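Local coordinates for maleylacetate reductase (Agrobacterium tumefaciens, PDB 3HL0), which catalyses the NADH-dependent reduction of maleylacetate to 3-oxoadipate, probably in the breakdown of gamma-resorcylate, and belongs to the iron-containing alcohol dehydrogenase family, at residues 165-170 with 206-211. Sequence-based numbering, arbitrary orientation.
Sequences ISMTSG and PVVRQA
Selenomethionine Met167 bridges two antiparallel helices of the all-helical C-terminal domain of the iron-containing alcohol dehydrogenase fold, meeting Val208 and Arg209. The helices, 163-180 and 188-210, follow each other in the chain. Over these short segments their axes approach to 10.0 Å at an angle of 166°, and the selenoether of Met167 reaches into the gap and meets side chains coming from the other helix.

Met167 CB does not point at the partner helix, but the end of the chain does reach it. CG lies anti to the carbonyl carbon (chi1 -60°), and further bends at chi2 and chi3 turn the methyl across the helix axis, to the side where Ser166 and Val208 lie. CE then comes 3.7 Å from Val208 CG1 and 3.9 Å from the backbone N of Arg209. The Met167 and Val208 side chains run past each other in opposite directions.

Val208 directs its CB toward helix 163-180. CG1 is anti to its own backbone N (chi1 170°) and is the branch that touches. The same methyl is 4.2 Å from Ser166 CB. Contact with Ser166 is through carbon alone. Ser166 OG faces other partners, bonding to Pro162 O near the helix start and to Arg218 NH1 of helix 215-234. Val208 also packs on that helix, at Ala217 and Arg218.

Arg209 crosses Met167 at about a right angle. Its chain is extended from CG to NE and reaches to Arg299 O of helix 289-300, with which NH1 hydrogen-bonds. No hydrogen bond links the two segments. The Ser166 side chain is about 7 Å from the bound NAD, which places this packing near the cofactor site. On the Arg209 side, Met167 SE rests 3.9 Å from Arg209 CB.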
ATOM      1  N   ILE A 165      -9.399  -2.635   1.882  1.00 11.05           N
ATOM      2  CA  ILE A 165      -8.700  -2.347   3.155  1.00 11.59           C
ATOM      3  C   ILE A 165      -9.717  -2.208   4.320  1.00 10.46           C
ATOM      4  O   ILE A 165      -9.401  -2.558   5.479  1.00 10.59           O
ATOM      5  CB  ILE A 165      -7.679  -1.170   3.106  1.00 11.64           C
ATOM      6  CG1 ILE A 165      -6.930  -1.054   4.411  1.00 13.78           C
ATOM      7  CG2 ILE A 165      -8.360   0.169   2.768  1.00 12.25           C
ATOM      8  CD1 ILE A 165      -6.062  -2.237   4.661  1.00 18.81           C
ATOM      9  N   SER A 166     -10.931  -1.751   4.015  1.00 10.69           N
ATOM     10  CA  SER A 166     -11.978  -1.717   5.077  1.00 10.08           C
ATOM     11  C   SER A 166     -12.200  -3.139   5.637  1.00  9.94           C
ATOM     12  O   SER A 166     -12.293  -3.331   6.888  1.00  9.19           O
ATOM     13  CB  SER A 166     -13.331  -1.132   4.568  1.00  9.50           C
ATOM     14  OG  SER A 166     -13.132   0.246   4.220  1.00  9.90           O
HETATM   15  N   MSE A 167     -12.254  -4.137   4.749  1.00 10.07           N
HETATM   16  CA  MSE A 167     -12.494  -5.524   5.175  1.00 10.65           C
HETATM   17  C   MSE A 167     -11.286  -6.083   5.938  1.00 11.33           C
HETATM   18  O   MSE A 167     -11.449  -6.665   7.012  1.00 10.89           O
HETATM   19  CB  MSE A 167     -12.822  -6.420   3.988  1.00 11.42           C
HETATM   20  CG  MSE A 167     -14.077  -6.003   3.186  1.00 13.10           C
HETATM   21 SE   MSE A 167     -15.709  -5.805   4.205  0.75 10.15          SE
HETATM   22  CE  MSE A 167     -15.740  -3.917   4.429  1.00 14.28           C
ATOM     23  N   THR A 168     -10.078  -5.899   5.404  1.00  9.58           N
ATOM     24  CA  THR A 168      -8.918  -6.516   6.074  1.00  9.61           C
ATOM     25  C   THR A 168      -8.560  -5.749   7.359  1.00  8.85           C
ATOM     26  O   THR A 168      -8.205  -6.378   8.381  1.00  9.22           O
ATOM     27  CB  THR A 168      -7.686  -6.646   5.157  1.00 10.03           C
ATOM     28  OG1 THR A 168      -7.433  -5.349   4.589  1.00 11.14           O
ATOM     29  CG2 THR A 168      -8.024  -7.631   4.050  1.00 10.92           C
ATOM     30  N   SER A 169      -8.681  -4.418   7.353  1.00  8.83           N
ATOM     31  CA  SER A 169      -8.448  -3.682   8.578  1.00  9.40           C
ATOM     32  C   SER A 169      -9.516  -4.065   9.613  1.00  8.12           C
ATOM     33  O   SER A 169      -9.205  -4.154  10.814  1.00  8.27           O
ATOM     34  CB  SER A 169      -8.505  -2.163   8.285  1.00  9.65           C
ATOM     35  OG  SER A 169      -8.177  -1.393   9.490  1.00 10.70           O
ATOM     36  N   GLY A 170     -10.761  -4.313   9.165  1.00  7.80           N
ATOM     37  CA  GLY A 170     -11.851  -4.720  10.095  1.00  7.49           C
ATOM     38  C   GLY A 170     -11.497  -6.057  10.717  1.00  7.11           C
ATOM     39  O   GLY A 170     -11.701  -6.266  11.916  1.00  8.36           O
ATOM     40  N   PRO A 206     -20.131  -6.529   6.612  1.00 11.73           N
ATOM     41  CA  PRO A 206     -20.859  -6.952   5.387  1.00 13.00           C
ATOM     42  C   PRO A 206     -21.681  -5.827   4.777  1.00 14.73           C
ATOM     43  O   PRO A 206     -21.826  -5.761   3.526  1.00 15.05           O
ATOM     44  CB  PRO A 206     -21.791  -8.060   5.892  1.00 13.68           C
ATOM     45  CG  PRO A 206     -21.035  -8.624   7.095  1.00 12.92           C
ATOM     46  CD  PRO A 206     -20.510  -7.373   7.760  1.00 12.08           C
ATOM     47  N   VAL A 207     -22.213  -4.942   5.627  1.00 13.81           N
ATOM     48  CA  VAL A 207     -22.949  -3.753   5.158  1.00 14.55           C
ATOM     49  C   VAL A 207     -22.053  -2.732   4.510  1.00 15.54           C
ATOM     50  O   VAL A 207     -22.355  -2.212   3.409  1.00 16.81           O
ATOM     51  CB  VAL A 207     -23.781  -3.114   6.281  1.00 15.11           C
ATOM     52  CG1 VAL A 207     -24.591  -1.879   5.733  1.00 16.86           C
ATOM     53  CG2 VAL A 207     -24.745  -4.168   6.834  1.00 15.99           C
ATOM     54  N   VAL A 208     -20.916  -2.452   5.143  1.00 14.42           N
ATOM     55  CA  VAL A 208     -19.906  -1.570   4.562  1.00 14.15           C
ATOM     56  C   VAL A 208     -19.439  -2.058   3.170  1.00 14.87           C
ATOM     57  O   VAL A 208     -19.227  -1.234   2.262  1.00 17.72           O
ATOM     58  CB  VAL A 208     -18.685  -1.386   5.547  1.00 13.20           C
ATOM     59  CG1 VAL A 208     -17.535  -0.678   4.839  1.00 14.60           C
ATOM     60  CG2 VAL A 208     -19.162  -0.585   6.751  1.00 14.35           C
ATOM     61  N   ARG A 209     -19.321  -3.377   2.995  1.00 15.24           N
ATOM     62  CA  ARG A 209     -18.815  -3.932   1.728  1.00 16.60           C
ATOM     63  C   ARG A 209     -19.767  -3.530   0.589  1.00 17.98           C
ATOM     64  O   ARG A 209     -19.300  -3.079  -0.481  1.00 19.97           O
ATOM     65  CB  ARG A 209     -18.700  -5.437   1.798  1.00 16.42           C
ATOM     66  CG  ARG A 209     -17.974  -5.983   0.589  1.00 19.32           C
ATOM     67  CD  ARG A 209     -18.131  -7.479   0.511  1.00 20.19           C
ATOM     68  NE  ARG A 209     -17.482  -7.908  -0.718  1.00 24.56           N
ATOM     69  CZ  ARG A 209     -17.406  -9.168  -1.155  1.00 28.63           C
ATOM     70  NH1 ARG A 209     -17.943 -10.162  -0.466  1.00 31.49           N
ATOM     71  NH2 ARG A 209     -16.767  -9.438  -2.299  1.00 31.82           N
ATOM     72  N   GLN A 210     -21.066  -3.650   0.852  1.00 18.06           N
ATOM     73  CA  GLN A 210     -22.098  -3.384  -0.166  1.00 20.64           C
ATOM     74  C   GLN A 210     -22.391  -1.886  -0.293  1.00 19.60           C
ATOM     75  O   GLN A 210     -22.790  -1.381  -1.372  1.00 21.73           O
ATOM     76  CB  GLN A 210     -23.345  -4.254   0.069  1.00 21.70           C
ATOM     77  CG  GLN A 210     -24.155  -3.971   1.346  1.00 29.15           C
ATOM     78  CD  GLN A 210     -25.000  -5.169   1.811  1.00 36.09           C
ATOM     79  OE1 GLN A 210     -24.810  -6.297   1.337  1.00 41.30           O
ATOM     80  NE2 GLN A 210     -25.934  -4.925   2.755  1.00 36.16           N
ATOM     81  N   ALA A 211     -22.183  -1.146   0.784  1.00 17.13           N
ATOM     82  CA  ALA A 211     -22.495   0.272   0.757  1.00 16.20           C
ATOM     83  C   ALA A 211     -21.469   1.054   1.553  1.00 15.79           C
ATOM     84  O   ALA A 211     -21.719   1.395   2.711  1.00 15.93           O
ATOM     85  CB  ALA A 211     -23.907   0.520   1.290  1.00 17.10           C
TER